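PDB 5EUF: protease from Helicobacter pylori, which probably acts as a zinc-dependent M16 family peptidase and virulence factor, cleaving the cytoplasmic domain of the human junctional adhesion molecule JAM-A and weakening the gastric epithelial barrier. Local coordinates for residues V252-K257 against K328-L333; E335-G340 against E405-T410. All coordinates share one frame; numbering follows the deposited sequence.

Followed from the N terminus, the chain reaches strand 251-258 of the second, five-stranded sheet, runs through helices 266-276 and 284-289 and the hairpin of strands 295-302 and 309-317, and enters helix 323-338, where contact 1 closes the loop. Contact 2 opens on the last turn of that same helix and closes after a largely helical excursion, at the end of helix 396-406, just ahead of strand 412-418. The two loops follow in series, neither nested nor crossing. The centres of the two contacts lie about 10 Å apart, joined by the meeting of Tyr256 and Phe407, and together they tie helix 323-338 to the sheet and to the approach to strand 412-418.

Contact 1 (V252-K257 against K328-L333); sequences VALGYK and KEIVAL
Leu254, on a central strand of the five-stranded sheet, reaches out to meet Ile330 and Val331 on helix 323-338. Its CB is already in contact, 3.9 Å from Ile330 CD1. The side chain then runs with CG anti to the backbone N (chi1 173°), which carries it up from the sheet beside the isoleucine, and at CG it forks. The CD2 branch does most of the touching: it lies 3.6 Å from Ile330 CD1 and 3.9 Å from Ile330 CG1, and, roughly at right angles to the approach to Ile330 CD1, Leu254 CD2 comes within 4.1 Å of Val331 CG2. Ile330 comes the other way, its CG1 set between the backbone N and carbonyl carbon (chi1 51°) and its CD1 extended down toward the strand, so the two chains pass alongside one another in opposite directions, the two end methyls meeting most closely and each also lying against the other's stem.

The neighbours on the same face of the strand, Val252 and Tyr256, stand farther off. Ser412 and Thr414 of strand 412-418 also touch Leu254, while Leu284 and Leu288 of helix 284-289 pack on Ile330. Ala253 faces the other way, onto Leu146 and Phe150 of helix 142-154, so the sheet has helices on both faces here.

This is a helix lying on a sheet in an M16 domain, away from the zinc site. All the touching groups are aliphatic, so the join depends on burial and fit of methyl groups and has none of the directionality of a polar bond.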
loop_
_atom_site.group_PDB
_atom_site.type_symbol
_atom_site.label_atom_id
_atom_site.label_comp_id
_atom_site.label_asym_id
_atom_site.label_seq_id
_atom_site.Cartn_x
_atom_site.Cartn_y
_atom_site.Cartn_z
ATOM N N VAL B 252 -19.111 10.192 7.387
ATOM C CA VAL B 252 -17.808 10.501 7.968
ATOM C C VAL B 252 -17.232 9.297 8.711
ATOM O O VAL B 252 -17.956 8.541 9.357
ATOM C CB VAL B 252 -17.889 11.708 8.934
ATOM C CG1 VAL B 252 -18.823 11.408 10.092
ATOM C CG2 VAL B 252 -16.503 12.095 9.443
ATOM N N ALA B 253 -15.923 9.110 8.591
ATOM C CA ALA B 253 -15.227 8.094 9.359
ATOM C C ALA B 253 -14.072 8.728 10.120
ATOM O O ALA B 253 -13.144 9.259 9.518
ATOM C CB ALA B 253 -14.727 6.984 8.454
ATOM N N LEU B 254 -14.144 8.687 11.445
ATOM C CA LEU B 254 -13.081 9.223 12.286
ATOM C C LEU B 254 -12.481 8.108 13.129
ATOM O O LEU B 254 -13.139 7.569 14.016
ATOM C CB LEU B 254 -13.604 10.350 13.181
ATOM C CG LEU B 254 -12.638 10.897 14.239
ATOM C CD1 LEU B 254 -11.353 11.416 13.608
ATOM C CD2 LEU B 254 -13.302 11.985 15.070
ATOM N N GLY B 255 -11.232 7.762 12.845
ATOM C CA GLY B 255 -10.579 6.673 13.541
ATOM C C GLY B 255 -9.306 7.090 14.242
ATOM O O GLY B 255 -8.551 7.927 13.746
ATOM N N TYR B 256 -9.071 6.501 15.408
ATOM C CA TYR B 256 -7.864 6.764 16.176
ATOM C C TYR B 256 -7.063 5.478 16.335
ATOM O O TYR B 256 -7.629 4.419 16.611
ATOM C CB TYR B 256 -8.215 7.352 17.546
ATOM C CG TYR B 256 -8.787 8.753 17.488
ATOM C CD1 TYR B 256 -10.154 8.965 17.359
ATOM C CD2 TYR B 256 -7.957 9.865 17.563
ATOM C CE1 TYR B 256 -10.679 10.248 17.307
ATOM C CE2 TYR B 256 -8.471 11.149 17.514
ATOM C CZ TYR B 256 -9.831 11.335 17.385
ATOM O OH TYR B 256 -10.338 12.615 17.335
ATOM N N LYS B 257 -5.749 5.570 16.147
ATOM C CA LYS B 257 -4.874 4.414 16.311
ATOM C C LYS B 257 -4.938 3.892 17.737
ATOM O O LYS B 257 -5.135 4.651 18.685
ATOM C CB LYS B 257 -3.431 4.760 15.937
ATOM C CG LYS B 257 -3.186 4.840 14.440
ATOM C CD LYS B 257 -3.340 3.481 13.769
ATOM C CE LYS B 257 -3.264 3.608 12.254
ATOM N NZ LYS B 257 -2.026 4.305 11.799
ATOM N N LYS B 328 -17.265 17.947 13.600
ATOM C CA LYS B 328 -17.205 18.995 14.610
ATOM C C LYS B 328 -17.897 18.566 15.900
ATOM O O LYS B 328 -17.505 18.979 16.990
ATOM C CB LYS B 328 -17.836 20.285 14.080
ATOM N N GLU B 329 -18.919 17.724 15.767
ATOM C CA GLU B 329 -19.716 17.297 16.912
ATOM C C GLU B 329 -19.092 16.126 17.665
ATOM O O GLU B 329 -19.011 16.151 18.893
ATOM C CB GLU B 329 -21.131 16.925 16.464
ATOM C CG GLU B 329 -21.937 18.086 15.901
ATOM C CD GLU B 329 -22.180 19.187 16.918
ATOM O OE1 GLU B 329 -22.301 18.876 18.123
ATOM O OE2 GLU B 329 -22.251 20.367 16.512
ATOM N N ILE B 330 -18.661 15.099 16.938
ATOM C CA ILE B 330 -18.051 13.936 17.577
ATOM C C ILE B 330 -16.763 14.329 18.297
ATOM O O ILE B 330 -16.445 13.782 19.348
ATOM C CB ILE B 330 -17.753 12.803 16.568
ATOM C CG1 ILE B 330 -16.971 13.332 15.368
ATOM C CG2 ILE B 330 -19.039 12.154 16.094
ATOM C CD1 ILE B 330 -16.831 12.325 14.247
ATOM N N VAL B 331 -16.034 15.289 17.735
ATOM C CA VAL B 331 -14.824 15.790 18.372
ATOM C C VAL B 331 -15.187 16.526 19.660
ATOM O O VAL B 331 -14.526 16.364 20.688
ATOM C CB VAL B 331 -14.032 16.724 17.430
ATOM C CG1 VAL B 331 -12.936 17.453 18.190
ATOM C CG2 VAL B 331 -13.440 15.931 16.274
ATOM N N ALA B 332 -16.256 17.315 19.598
ATOM C CA ALA B 332 -16.758 18.047 20.757
ATOM C C ALA B 332 -17.156 17.101 21.889
ATOM O O ALA B 332 -17.016 17.431 23.068
ATOM C CB ALA B 332 -17.939 18.921 20.357
ATOM N N LEU B 333 -17.658 15.924 21.524
ATOM C CA LEU B 333 -17.967 14.894 22.507
ATOM C C LEU B 333 -16.685 14.332 23.113
ATOM O O LEU B 333 -16.584 14.167 24.329
ATOM C CB LEU B 333 -18.787 13.767 21.875
ATOM C CG LEU B 333 -20.240 14.089 21.528
ATOM C CD1 LEU B 333 -20.947 12.858 20.984
ATOM C CD2 LEU B 333 -20.966 14.630 22.748
#

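Contact 2 (E335-G340 against E405-T410); sequences EKLKKG and EYFKDT
Phe407 receives both partners from the end of helix 323-338: Leu337 at its ring and Lys338 at its carbonyl. The ring is the tightly packed part. Leu337 CD2 sits at the ring edge, near its plane, 4.1 Å from Phe407 CE2, and the two side chains cross obliquely. Leu272 of helix 266-276 packs against both, Phe311 meets the phenyl ring edge-to-face, and the Tyr256 ring adjoins it, so this half belongs to the buried layer between helices and sheet.

The looser side is polar and only partly buried. Lys338 bends at chi3 (-72°), bringing its ammonium group over to Phe407 O, and NZ donates a hydrogen bond of 3.1 Å to that oxygen. NZ lies nearly in line with the carbonyl bond, the C=O...N angle being 161°. Asp409 carries the opposite charge, but its OD2 stays 6.8 Å from Lys338 NZ, too far for an ion pair.

Both backbones change direction here. Gly340, with positive phi, ends its helix in a Schellman motif, and Phe407 centres an inverse gamma turn just after helix 396-406. Asn404 ND2 adds a hydrogen bond to Lys338 O, a second polar tie between the two helix ends. The chemistry is thus divided: burial of apolar groups holds the Phe407 ring, while a lysine satisfies the carbonyl of the same residue at the turn, probably with some electrostatic gain from its charge.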
loop_
_atom_site.group_PDB
_atom_site.type_symbol
_atom_site.label_atom_id
_atom_site.label_comp_id
_atom_site.label_asym_id
_atom_site.label_seq_id
_atom_site.Cartn_x
_atom_site.Cartn_y
_atom_site.Cartn_z
ATOM N N GLU B 335 -13.793 15.760 23.287
ATOM C CA GLU B 335 -13.191 16.786 24.130
ATOM C C GLU B 335 -13.911 16.815 25.471
ATOM O O GLU B 335 -13.278 16.893 26.525
ATOM C CB GLU B 335 -13.245 18.159 23.455
ATOM C CG GLU B 335 -12.350 18.281 22.226
ATOM C CD GLU B 335 -12.582 19.571 21.456
ATOM O OE1 GLU B 335 -11.857 19.820 20.469
ATOM O OE2 GLU B 335 -13.493 20.337 21.837
ATOM N N LYS B 336 -15.238 16.739 25.418
ATOM C CA LYS B 336 -16.062 16.644 26.619
ATOM C C LYS B 336 -15.707 15.387 27.410
ATOM O O LYS B 336 -15.636 15.412 28.640
ATOM C CB LYS B 336 -17.548 16.640 26.251
ATOM C CG LYS B 336 -18.474 16.335 27.413
ATOM C CD LYS B 336 -19.883 16.008 26.941
ATOM C CE LYS B 336 -20.755 15.544 28.102
ATOM N NZ LYS B 336 -22.067 15.009 27.641
ATOM N N LEU B 337 -15.483 14.292 26.692
ATOM C CA LEU B 337 -15.045 13.042 27.305
ATOM C C LEU B 337 -13.673 13.193 27.953
ATOM O O LEU B 337 -13.484 12.832 29.112
ATOM C CB LEU B 337 -15.010 11.920 26.265
ATOM C CG LEU B 337 -14.257 10.647 26.663
ATOM C CD1 LEU B 337 -14.910 9.980 27.858
ATOM C CD2 LEU B 337 -14.177 9.683 25.490
ATOM N N LYS B 338 -12.720 13.735 27.200
ATOM C CA LYS B 338 -11.353 13.890 27.688
ATOM C C LYS B 338 -11.271 14.836 28.886
ATOM O O LYS B 338 -10.305 14.795 29.649
ATOM C CB LYS B 338 -10.436 14.380 26.563
ATOM C CG LYS B 338 -10.082 13.297 25.554
ATOM C CD LYS B 338 -9.014 13.755 24.571
ATOM C CE LYS B 338 -9.557 14.768 23.581
ATOM N NZ LYS B 338 -8.538 15.122 22.554
ATOM N N LYS B 339 -12.285 15.680 29.055
ATOM C CA LYS B 339 -12.369 16.538 30.234
ATOM C C LYS B 339 -12.738 15.717 31.467
ATOM O O LYS B 339 -12.616 16.186 32.598
ATOM C CB LYS B 339 -13.386 17.664 30.021
ATOM C CG LYS B 339 -12.892 18.798 29.130
ATOM C CD LYS B 339 -13.969 19.858 28.934
ATOM C CE LYS B 339 -13.476 21.012 28.069
ATOM N NZ LYS B 339 -12.442 21.838 28.755
ATOM N N GLY B 340 -13.192 14.487 31.240
ATOM C CA GLY B 340 -13.512 13.575 32.323
ATOM C C GLY B 340 -14.971 13.609 32.730
ATOM O O GLY B 340 -15.318 13.229 33.848
ATOM N N GLU B 405 -5.316 9.201 25.990
ATOM C CA GLU B 405 -4.118 8.518 25.526
ATOM C C GLU B 405 -4.123 8.317 24.017
ATOM O O GLU B 405 -3.110 8.527 23.351
ATOM C CB GLU B 405 -3.976 7.167 26.224
ATOM C CG GLU B 405 -2.737 6.387 25.820
ATOM C CD GLU B 405 -1.465 6.946 26.426
ATOM O OE1 GLU B 405 -1.560 7.762 27.368
ATOM O OE2 GLU B 405 -0.370 6.566 25.962
ATOM N N TYR B 406 -5.268 7.914 23.478
ATOM C CA TYR B 406 -5.332 7.492 22.084
ATOM C C TYR B 406 -6.165 8.417 21.205
ATOM O O TYR B 406 -5.984 8.445 19.988
ATOM C CB TYR B 406 -5.884 6.068 21.999
ATOM C CG TYR B 406 -5.161 5.084 22.894
ATOM C CD1 TYR B 406 -3.835 4.748 22.657
ATOM C CD2 TYR B 406 -5.803 4.493 23.974
ATOM C CE1 TYR B 406 -3.168 3.851 23.470
ATOM C CE2 TYR B 406 -5.145 3.593 24.794
ATOM C CZ TYR B 406 -3.829 3.275 24.535
ATOM O OH TYR B 406 -3.167 2.383 25.344
ATOM N N PHE B 407 -7.074 9.174 21.809
ATOM C CA PHE B 407 -7.937 10.053 21.026
ATOM C C PHE B 407 -7.285 11.414 20.811
ATOM O O PHE B 407 -7.864 12.456 21.130
ATOM C CB PHE B 407 -9.305 10.211 21.692
ATOM C CG PHE B 407 -10.075 8.924 21.810
ATOM C CD1 PHE B 407 -9.811 7.861 20.959
ATOM C CD2 PHE B 407 -11.060 8.775 22.772
ATOM C CE1 PHE B 407 -10.515 6.673 21.066
ATOM C CE2 PHE B 407 -11.768 7.592 22.885
ATOM C CZ PHE B 407 -11.495 6.539 22.030
ATOM N N LYS B 408 -6.068 11.386 20.273
ATOM C CA LYS B 408 -5.354 12.591 19.876
ATOM C C LYS B 408 -5.392 12.733 18.360
ATOM O O LYS B 408 -5.383 11.734 17.641
ATOM C CB LYS B 408 -3.906 12.556 20.369
ATOM C CG LYS B 408 -3.767 12.472 21.880
ATOM C CD LYS B 408 -2.350 12.816 22.327
ATOM C CE LYS B 408 -1.604 11.596 22.848
ATOM N NZ LYS B 408 -1.391 10.568 21.794
ATOM N N ASP B 409 -5.432 13.970 17.877
ATOM C CA ASP B 409 -5.498 14.229 16.439
ATOM C C ASP B 409 -4.300 13.646 15.686
ATOM O O ASP B 409 -4.418 13.257 14.523
ATOM C CB ASP B 409 -5.602 15.733 16.176
ATOM C CG ASP B 409 -4.669 16.546 17.052
ATOM O OD1 ASP B 409 -3.620 16.010 17.466
ATOM O OD2 ASP B 409 -4.988 17.723 17.330
ATOM N N THR B 410 -3.157 13.570 16.360
ATOM C CA THR B 410 -1.937 13.042 15.756
ATOM C C THR B 410 -2.047 11.553 15.418
ATOM O O THR B 410 -1.208 11.011 14.701
ATOM C CB THR B 410 -0.721 13.255 16.677
ATOM O OG1 THR B 410 -0.951 12.612 17.938
ATOM C CG2 THR B 410 -0.478 14.741 16.904
#